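Local coordinates for protein importin subunit beta-1 (Saccharomyces cerevisiae, PDB 5OWU) that imports proteins into the nucleus by associating with importin alpha, the subunit that recognises the classical nuclear localization signal of cargo, at residues 701-706 with 752-757; 708-713 with 759-764; 138-143 with 180-185. One frame throughout, in Å; residues are numbered along the deposited sequence. Where two conformers were deposited one is given.

How the interactions relate
All three contacts join neighbouring HEAT repeats through near-parallel helices. Interactions 1 and 2 share one helix pair, 698-713 and 741-764; their segments alternate along the chain and their centres lie about 11 Å apart, so together they follow a single seam between HEAT 16 and HEAT 17. Interaction 3 closes earlier in the sequence, between HEAT 4 and HEAT 5; its centre is about 52 Å from that of interaction 1 and about 62 Å from that of interaction 2, the nearest atoms being about 37 and 47 Å apart. The first seam is built from second helices of its repeats, the other from first helices, and one face of interaction 3 also meets a chain of another protein.

Interaction 1: residues 701-706 with 752-757; sequences AVLSVF and EAVLDA
Ser704 and Asp756 join the two helices by a side-chain hydrogen bond, with Ser704 OG donating to Asp756 OD2 at 2.9 Å. The carboxylate receives it on the anti lone pair of OD2, the one turned away from the other oxygen. Ser704 OG stands opposite its carbonyl carbon, on the N side of the backbone (chi1 -63°), which brings the hydroxyl alongside Asp756 and Ala753. There it also lies 3.3 Å from Ala753 CB. Beside this polar pair the contact turns apolar: Leu703 CB rests against Ala753 CB at 3.7 Å, and farther out Leu703 CD1 touches Val754 CG2 at 3.9 Å, the two branched side chains running alongside each other in the same direction. Ala757 adds its methyl, with CB 3.6 Å from Leu703 O. These residues belong to the second helices of HEAT 16 and HEAT 17, which stack in the superhelix with their segment axes 7.0 Å apart and only 17° from parallel, a closeness that the small alanines and serine permit. An alanine in place of Ser704 would remove the hydroxyl, and Asp756 OD2 would probably lose its mate across the seam, with the carboxylate freer to turn. In the next shell, Pro700 O is a weak, secondary acceptor for Ser704 OG, competing with Asp756 OD2 for the same proton. Helix 718-732, the first of HEAT 17, closes the apolar side: Leu703 packs on its Ala731 and Ala757 on its Cys728.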
loop_
_atom_site.group_PDB
_atom_site.type_symbol
_atom_site.label_atom_id
_atom_site.label_comp_id
_atom_site.label_asym_id
_atom_site.label_seq_id
_atom_site.Cartn_x
_atom_site.Cartn_y
_atom_site.Cartn_z
ATOM N N ALA A 701 -2.452 -16.712 -8.379
ATOM C CA ALA A 701 -1.762 -17.142 -9.590
ATOM C C ALA A 701 -2.332 -18.460 -10.109
ATOM O O ALA A 701 -2.745 -18.565 -11.272
ATOM C CB ALA A 701 -0.264 -17.274 -9.317
ATOM N N VAL A 702 -2.404 -19.466 -9.240
ATOM C CA VAL A 702 -2.929 -20.759 -9.670
ATOM C C VAL A 702 -4.357 -20.606 -10.176
ATOM O O VAL A 702 -4.711 -21.123 -11.244
ATOM C CB VAL A 702 -2.820 -21.784 -8.528
ATOM C CG1 VAL A 702 -3.466 -23.102 -8.917
ATOM C CG2 VAL A 702 -1.355 -22.002 -8.193
ATOM N N LEU A 703 -5.194 -19.860 -9.451
ATOM C CA LEU A 703 -6.558 -19.678 -9.931
ATOM C C LEU A 703 -6.536 -19.127 -11.351
ATOM O O LEU A 703 -7.169 -19.684 -12.261
ATOM C CB LEU A 703 -7.339 -18.759 -8.989
ATOM C CG LEU A 703 -7.648 -19.314 -7.591
ATOM C CD1 LEU A 703 -8.347 -18.261 -6.748
ATOM C CD2 LEU A 703 -8.496 -20.577 -7.648
ATOM N N SER A 704 -5.733 -18.084 -11.580
ATOM C CA SER A 704 -5.716 -17.475 -12.902
ATOM C C SER A 704 -5.282 -18.482 -13.953
ATOM O O SER A 704 -5.839 -18.513 -15.059
ATOM C CB SER A 704 -4.795 -16.256 -12.916
ATOM O OG SER A 704 -5.285 -15.264 -12.042
ATOM N N VAL A 705 -4.315 -19.343 -13.617
ATOM C CA VAL A 705 -3.774 -20.211 -14.654
ATOM C C VAL A 705 -4.781 -21.293 -14.993
ATOM O O VAL A 705 -4.805 -21.791 -16.128
ATOM C CB VAL A 705 -2.399 -20.780 -14.242
ATOM C CG1 VAL A 705 -2.520 -22.052 -13.403
ATOM C CG2 VAL A 705 -1.551 -21.039 -15.470
ATOM N N PHE A 706 -5.671 -21.641 -14.051
ATOM C CA PHE A 706 -6.749 -22.553 -14.414
ATOM C C PHE A 706 -7.508 -22.008 -15.614
ATOM O O PHE A 706 -7.795 -22.744 -16.570
ATOM C CB PHE A 706 -7.689 -22.774 -13.228
ATOM C CG PHE A 706 -7.114 -23.650 -12.141
ATOM C CD1 PHE A 706 -6.355 -24.769 -12.452
ATOM C CD2 PHE A 706 -7.343 -23.355 -10.806
ATOM C CE1 PHE A 706 -5.837 -25.576 -11.452
ATOM C CE2 PHE A 706 -6.825 -24.162 -9.803
ATOM C CZ PHE A 706 -6.068 -25.269 -10.129
ATOM N N GLU A 752 -9.888 -11.091 -8.416
ATOM C CA GLU A 752 -9.448 -10.872 -9.791
ATOM C C GLU A 752 -9.015 -12.185 -10.440
ATOM O O GLU A 752 -9.304 -12.433 -11.620
ATOM C CB GLU A 752 -8.309 -9.850 -9.820
ATOM C CG GLU A 752 -8.759 -8.428 -9.519
ATOM C CD GLU A 752 -7.614 -7.443 -9.410
ATOM O OE1 GLU A 752 -6.464 -7.872 -9.173
ATOM O OE2 GLU A 752 -7.875 -6.231 -9.554
ATOM N N ALA A 753 -8.323 -13.044 -9.677
ATOM C CA ALA A 753 -7.922 -14.346 -10.208
ATOM C C ALA A 753 -9.130 -15.234 -10.475
ATOM O O ALA A 753 -9.147 -15.992 -11.454
ATOM C CB ALA A 753 -6.967 -15.047 -9.243
ATOM N N VAL A 754 -10.146 -15.172 -9.611
ATOM C CA VAL A 754 -11.360 -15.938 -9.872
ATOM C C VAL A 754 -11.990 -15.469 -11.177
ATOM O O VAL A 754 -12.431 -16.281 -12.002
ATOM C CB VAL A 754 -12.333 -15.833 -8.680
ATOM C CG1 VAL A 754 -13.704 -16.432 -9.022
ATOM C CG2 VAL A 754 -11.743 -16.550 -7.463
ATOM N N LEU A 755 -12.004 -14.151 -11.407
ATOM C CA LEU A 755 -12.518 -13.636 -12.674
ATOM C C LEU A 755 -11.741 -14.205 -13.858
ATOM O O LEU A 755 -12.343 -14.618 -14.859
ATOM C CB LEU A 755 -12.468 -12.108 -12.679
ATOM C CG LEU A 755 -12.963 -11.407 -13.951
ATOM C CD1 LEU A 755 -14.363 -11.858 -14.341
ATOM C CD2 LEU A 755 -12.919 -9.890 -13.740
ATOM N N ASP A 756 -10.403 -14.237 -13.764
ATOM C CA ASP A 756 -9.604 -14.883 -14.809
ATOM C C ASP A 756 -10.072 -16.318 -15.039
ATOM O O ASP A 756 -10.274 -16.756 -16.182
ATOM C CB ASP A 756 -8.117 -14.895 -14.428
ATOM C CG ASP A 756 -7.457 -13.534 -14.536
ATOM O OD1 ASP A 756 -7.993 -12.656 -15.235
ATOM O OD2 ASP A 756 -6.378 -13.362 -13.932
ATOM N N ALA A 757 -10.215 -17.075 -13.950
ATOM C CA ALA A 757 -10.597 -18.480 -14.062
ATOM C C ALA A 757 -11.912 -18.629 -14.812
ATOM O O ALA A 757 -12.024 -19.446 -15.737
ATOM C CB ALA A 757 -10.692 -19.108 -12.673
#

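Interaction 2: residues 708-713 with 759-764; sequences DIASNI and VGIVAG
Ser711 reaches the 759-764 helix along its short side chain: CB lies 3.9 Å from Gly760 O and nearly as close to Gly760 CA, and OG, at the tip, meets Ala763 CB at 4.2 Å. With OG anti to the backbone N (chi1 -177°), the hydroxyl is directed along the flank of the seam to that methyl, and makes no hydrogen bond across it. The backbones themselves also touch. Gly764 CA points a CA-H...O contact at Ala710 O (3.4 Å, 145° at the hydrogen), while Ser711 CA offers a more bent one to Gly760 O. This is the C-terminal end of the pairing between the second helices of HEAT 16 and HEAT 17, whose segment axes run 7.0 Å apart and 11° from parallel. Gly764 makes such an approach possible: the place that a CB of Gly764 would take lies 2.1 Å from Ala710 O, a clash. Gly760 lends its carbonyl oxygen and a bare CA to the contact. On the flank facing Phe717, Ala710 CB packs on Ile761 CG1 at 3.8 Å. Phe717, in the turn that follows helix 698-713, touches both Ala710 and Ile761.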
loop_
_atom_site.group_PDB
_atom_site.type_symbol
_atom_site.label_atom_id
_atom_site.label_comp_id
_atom_site.label_asym_id
_atom_site.label_seq_id
_atom_site.Cartn_x
_atom_site.Cartn_y
_atom_site.Cartn_z
ATOM N N ASP A 708 -6.333 -20.003 -17.936
ATOM C CA ASP A 708 -5.496 -20.200 -19.111
ATOM C C ASP A 708 -5.632 -21.627 -19.616
ATOM O O ASP A 708 -5.876 -21.865 -20.807
ATOM C CB ASP A 708 -4.036 -19.884 -18.781
ATOM C CG ASP A 708 -3.837 -18.448 -18.376
ATOM O OD1 ASP A 708 -4.441 -17.575 -19.020
ATOM O OD2 ASP A 708 -3.089 -18.206 -17.413
ATOM N N ILE A 709 -5.540 -22.596 -18.703
ATOM C CA ILE A 709 -5.531 -23.988 -19.135
ATOM C C ILE A 709 -6.868 -24.332 -19.770
ATOM O O ILE A 709 -6.937 -24.812 -20.911
ATOM C CB ILE A 709 -5.186 -24.911 -17.951
ATOM C CG1 ILE A 709 -3.732 -24.653 -17.529
ATOM C CG2 ILE A 709 -5.426 -26.383 -18.324
ATOM C CD1 ILE A 709 -3.246 -25.468 -16.351
ATOM N N ALA A 710 -7.955 -24.037 -19.059
ATOM C CA ALA A 710 -9.279 -24.290 -19.609
ATOM C C ALA A 710 -9.453 -23.598 -20.954
ATOM O O ALA A 710 -10.114 -24.128 -21.854
ATOM C CB ALA A 710 -10.357 -23.824 -18.632
ATOM N N SER A 711 -8.868 -22.410 -21.118
ATOM C CA SER A 711 -9.119 -21.691 -22.355
ATOM C C SER A 711 -8.497 -22.427 -23.524
ATOM O O SER A 711 -9.032 -22.411 -24.638
ATOM C CB SER A 711 -8.567 -20.269 -22.285
ATOM O OG SER A 711 -8.890 -19.594 -23.481
ATOM N N ASN A 712 -7.356 -23.067 -23.298
ATOM C CA ASN A 712 -6.646 -23.672 -24.409
ATOM C C ASN A 712 -7.011 -25.140 -24.642
ATOM O O ASN A 712 -6.973 -25.592 -25.790
ATOM C CB ASN A 712 -5.146 -23.495 -24.196
ATOM C CG ASN A 712 -4.710 -22.027 -24.377
ATOM O OD1 ASN A 712 -4.636 -21.533 -25.499
ATOM N ND2 ASN A 712 -4.444 -21.329 -23.271
ATOM N N ILE A 713 -7.396 -25.895 -23.603
ATOM C CA ILE A 713 -7.716 -27.318 -23.800
ATOM C C ILE A 713 -9.211 -27.565 -23.969
ATOM O O ILE A 713 -9.619 -28.710 -24.235
ATOM C CB ILE A 713 -7.152 -28.201 -22.657
ATOM C CG1 ILE A 713 -7.924 -28.014 -21.338
ATOM C CG2 ILE A 713 -5.666 -27.913 -22.453
ATOM C CD1 ILE A 713 -7.523 -29.039 -20.251
ATOM N N VAL A 759 -13.433 -16.515 -16.842
ATOM C CA VAL A 759 -13.320 -16.106 -18.241
ATOM C C VAL A 759 -12.746 -17.247 -19.071
ATOM O O VAL A 759 -13.279 -17.606 -20.130
ATOM C CB VAL A 759 -12.456 -14.838 -18.357
ATOM C CG1 VAL A 759 -12.064 -14.550 -19.811
ATOM C CG2 VAL A 759 -13.197 -13.659 -17.790
ATOM N N GLY A 760 -11.648 -17.834 -18.596
ATOM C CA GLY A 760 -11.028 -18.915 -19.339
ATOM C C GLY A 760 -11.933 -20.127 -19.461
ATOM O O GLY A 760 -11.970 -20.785 -20.502
ATOM N N ILE A 761 -12.679 -20.436 -18.398
ATOM C CA ILE A 761 -13.549 -21.611 -18.405
ATOM C C ILE A 761 -14.705 -21.406 -19.372
ATOM O O ILE A 761 -15.034 -22.286 -20.172
ATOM C CB ILE A 761 -14.043 -21.908 -16.977
ATOM C CG1 ILE A 761 -12.916 -22.554 -16.176
ATOM C CG2 ILE A 761 -15.268 -22.808 -16.981
ATOM C CD1 ILE A 761 -13.178 -22.626 -14.677
ATOM N N VAL A 762 -15.334 -20.234 -19.319
ATOM C CA VAL A 762 -16.452 -19.969 -20.214
ATOM C C VAL A 762 -15.981 -19.949 -21.665
ATOM O O VAL A 762 -16.684 -20.430 -22.561
ATOM C CB VAL A 762 -17.145 -18.659 -19.801
ATOM C CG1 VAL A 762 -18.176 -18.225 -20.836
ATOM C CG2 VAL A 762 -17.803 -18.863 -18.455
ATOM N N ALA A 763 -14.782 -19.417 -21.922
ATOM C CA ALA A 763 -14.232 -19.475 -23.275
ATOM C C ALA A 763 -13.987 -20.916 -23.706
ATOM O O ALA A 763 -14.360 -21.319 -24.812
ATOM C CB ALA A 763 -12.935 -18.670 -23.359
ATOM N N GLY A 764 -13.356 -21.713 -22.844
ATOM C CA GLY A 764 -13.022 -23.077 -23.215
ATOM C C GLY A 764 -14.238 -23.953 -23.435
ATOM O O GLY A 764 -14.237 -24.807 -24.324
#

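Interaction 3: residues 138-143 with 180-185; sequences IMVDNT and ILIAIV
The backbones of 138-143 and 180-185 come closest at Val140 and Ala183, whose CA atoms are 4.4 Å apart, with segment axes 8.2 Å apart and 20° from parallel. Ala183 fills the middle of the seam: its CB sits 3.9 Å from Met139 O, with Met139 CB and Val140 CG2 just beyond. To one side, the side chains of Val140 and Ile182 pass at a slant, and the contact is made by branches, Val140 CG1 on Ile182 CG2 at 3.7 Å. Helices 133-142 and 177-188 are the first helices of HEAT 4 and HEAT 5, so this is the repeat-to-repeat stacking characteristic of a HEAT superhelix, here between helices of its outer layer. At the C-terminal end of helix 133-142, where Thr143 leaves helical geometry, its OG1 donates to Ala183 O at 2.8 Å. The hydroxyl approaches a lone pair within the carbonyl plane, with a C=O...donor angle of 115°. It gets there by sitting between the backbone N and the carbonyl carbon (chi1 67°). Gln186 NE2 is hydrogen-bonded to both Thr143 OG1 and Val140 O, tying the same helix end a second time to helix 177-188. Leu181, Ile182 and Val185 each pack on an aromatic side chain of another protein chain, consistent with the phenylalanine-glycine nucleoporin sites known between first helices of importin beta.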
loop_
_atom_site.group_PDB
_atom_site.type_symbol
_atom_site.label_atom_id
_atom_site.label_comp_id
_atom_site.label_asym_id
_atom_site.label_seq_id
_atom_site.Cartn_x
_atom_site.Cartn_y
_atom_site.Cartn_z
ATOM N N ILE A 138 -12.005 2.253 37.546
ATOM C CA ILE A 138 -10.608 2.193 37.974
ATOM C C ILE A 138 -9.737 3.074 37.080
ATOM O O ILE A 138 -8.825 3.754 37.560
ATOM C CB ILE A 138 -10.101 0.735 37.997
ATOM C CG1 ILE A 138 -10.776 -0.051 39.125
ATOM C CG2 ILE A 138 -8.589 0.697 38.186
ATOM C CD1 ILE A 138 -10.453 -1.560 39.156
ATOM N N MET A 139 -9.994 3.071 35.770
ATOM C CA MET A 139 -9.177 3.863 34.856
ATOM C C MET A 139 -9.380 5.353 35.105
ATOM O O MET A 139 -8.409 6.112 35.163
ATOM C CB MET A 139 -9.506 3.518 33.400
ATOM C CG MET A 139 -9.139 2.083 32.954
ATOM S SD MET A 139 -7.375 1.701 32.894
ATOM C CE MET A 139 -7.152 0.905 34.482
ATOM N N VAL A 140 -10.633 5.787 35.270
ATOM C CA VAL A 140 -10.899 7.199 35.534
ATOM C C VAL A 140 -10.230 7.620 36.835
ATOM O O VAL A 140 -9.582 8.671 36.906
ATOM C CB VAL A 140 -12.413 7.467 35.557
ATOM C CG1 VAL A 140 -12.720 8.885 36.082
ATOM C CG2 VAL A 140 -12.986 7.281 34.167
ATOM N N ASP A 141 -10.368 6.805 37.886
ATOM C CA ASP A 141 -9.714 7.150 39.144
ATOM C C ASP A 141 -8.194 7.137 39.010
ATOM O O ASP A 141 -7.515 7.958 39.635
ATOM C CB ASP A 141 -10.164 6.201 40.258
ATOM C CG ASP A 141 -11.622 6.386 40.627
ATOM O OD1 ASP A 141 -12.185 7.465 40.340
ATOM O OD2 ASP A 141 -12.203 5.452 41.214
ATOM N N ASN A 142 -7.649 6.248 38.175
ATOM C CA ASN A 142 -6.201 6.056 38.071
ATOM C C ASN A 142 -5.485 7.198 37.356
ATOM O O ASN A 142 -4.280 7.375 37.557
ATOM C CB ASN A 142 -5.890 4.752 37.330
ATOM C CG ASN A 142 -5.883 3.549 38.245
ATOM O OD1 ASN A 142 -6.316 3.632 39.386
ATOM N ND2 ASN A 142 -5.376 2.426 37.747
ATOM N N THR A 143 -6.171 7.947 36.502
ATOM C CA THR A 143 -5.562 9.117 35.886
ATOM C C THR A 143 -5.981 10.404 36.580
ATOM O O THR A 143 -5.721 11.493 36.059
ATOM C CB THR A 143 -5.892 9.173 34.392
ATOM O OG1 THR A 143 -7.288 9.401 34.195
ATOM C CG2 THR A 143 -5.494 7.866 33.716
ATOM N N ILE A 180 -13.721 6.377 28.712
ATOM C CA ILE A 180 -12.410 6.369 28.075
ATOM C C ILE A 180 -11.921 7.801 27.927
ATOM O O ILE A 180 -10.823 8.154 28.379
ATOM C CB ILE A 180 -12.473 5.627 26.727
ATOM C CG1 ILE A 180 -12.730 4.139 26.975
ATOM C CG2 ILE A 180 -11.187 5.840 25.906
ATOM C CD1 ILE A 180 -12.920 3.321 25.711
ATOM N N LEU A 181 -12.780 8.676 27.399
ATOM C CA LEU A 181 -12.341 10.050 27.191
ATOM C C LEU A 181 -12.010 10.709 28.516
ATOM O O LEU A 181 -10.972 11.377 28.643
ATOM C CB LEU A 181 -13.397 10.840 26.425
ATOM C CG LEU A 181 -13.356 10.619 24.912
ATOM C CD1 LEU A 181 -14.533 11.303 24.251
ATOM C CD2 LEU A 181 -12.036 11.118 24.299
ATOM N N ILE A 182 -12.826 10.464 29.546
ATOM C CA ILE A 182 -12.532 11.088 30.829
ATOM C C ILE A 182 -11.158 10.649 31.290
ATOM O O ILE A 182 -10.315 11.469 31.669
ATOM C CB ILE A 182 -13.612 10.758 31.873
ATOM C CG1 ILE A 182 -14.945 11.386 31.477
ATOM C CG2 ILE A 182 -13.198 11.278 33.238
ATOM C CD1 ILE A 182 -16.130 10.807 32.219
ATOM N N ALA A 183 -10.892 9.349 31.208
ATOM C CA ALA A 183 -9.610 8.868 31.694
ATOM C C ALA A 183 -8.476 9.441 30.852
ATOM O O ALA A 183 -7.436 9.846 31.387
ATOM C CB ALA A 183 -9.592 7.337 31.694
ATOM N N ILE A 184 -8.683 9.545 29.540
ATOM C CA ILE A 184 -7.583 9.960 28.677
ATOM C C ILE A 184 -7.335 11.454 28.817
ATOM O O ILE A 184 -6.201 11.893 29.051
ATOM C CB ILE A 184 -7.862 9.561 27.216
ATOM C CG1 ILE A 184 -7.704 8.046 27.051
ATOM C CG2 ILE A 184 -6.923 10.311 26.255
ATOM C CD1 ILE A 184 -8.023 7.535 25.672
ATOM N N VAL A 185 -8.394 12.256 28.692
ATOM C CA VAL A 185 -8.222 13.708 28.693
ATOM C C VAL A 185 -7.704 14.178 30.042
ATOM O O VAL A 185 -6.961 15.164 30.119
ATOM C CB VAL A 185 -9.544 14.393 28.301
ATOM C CG1 VAL A 185 -9.424 15.912 28.384
ATOM C CG2 VAL A 185 -9.943 13.970 26.893
#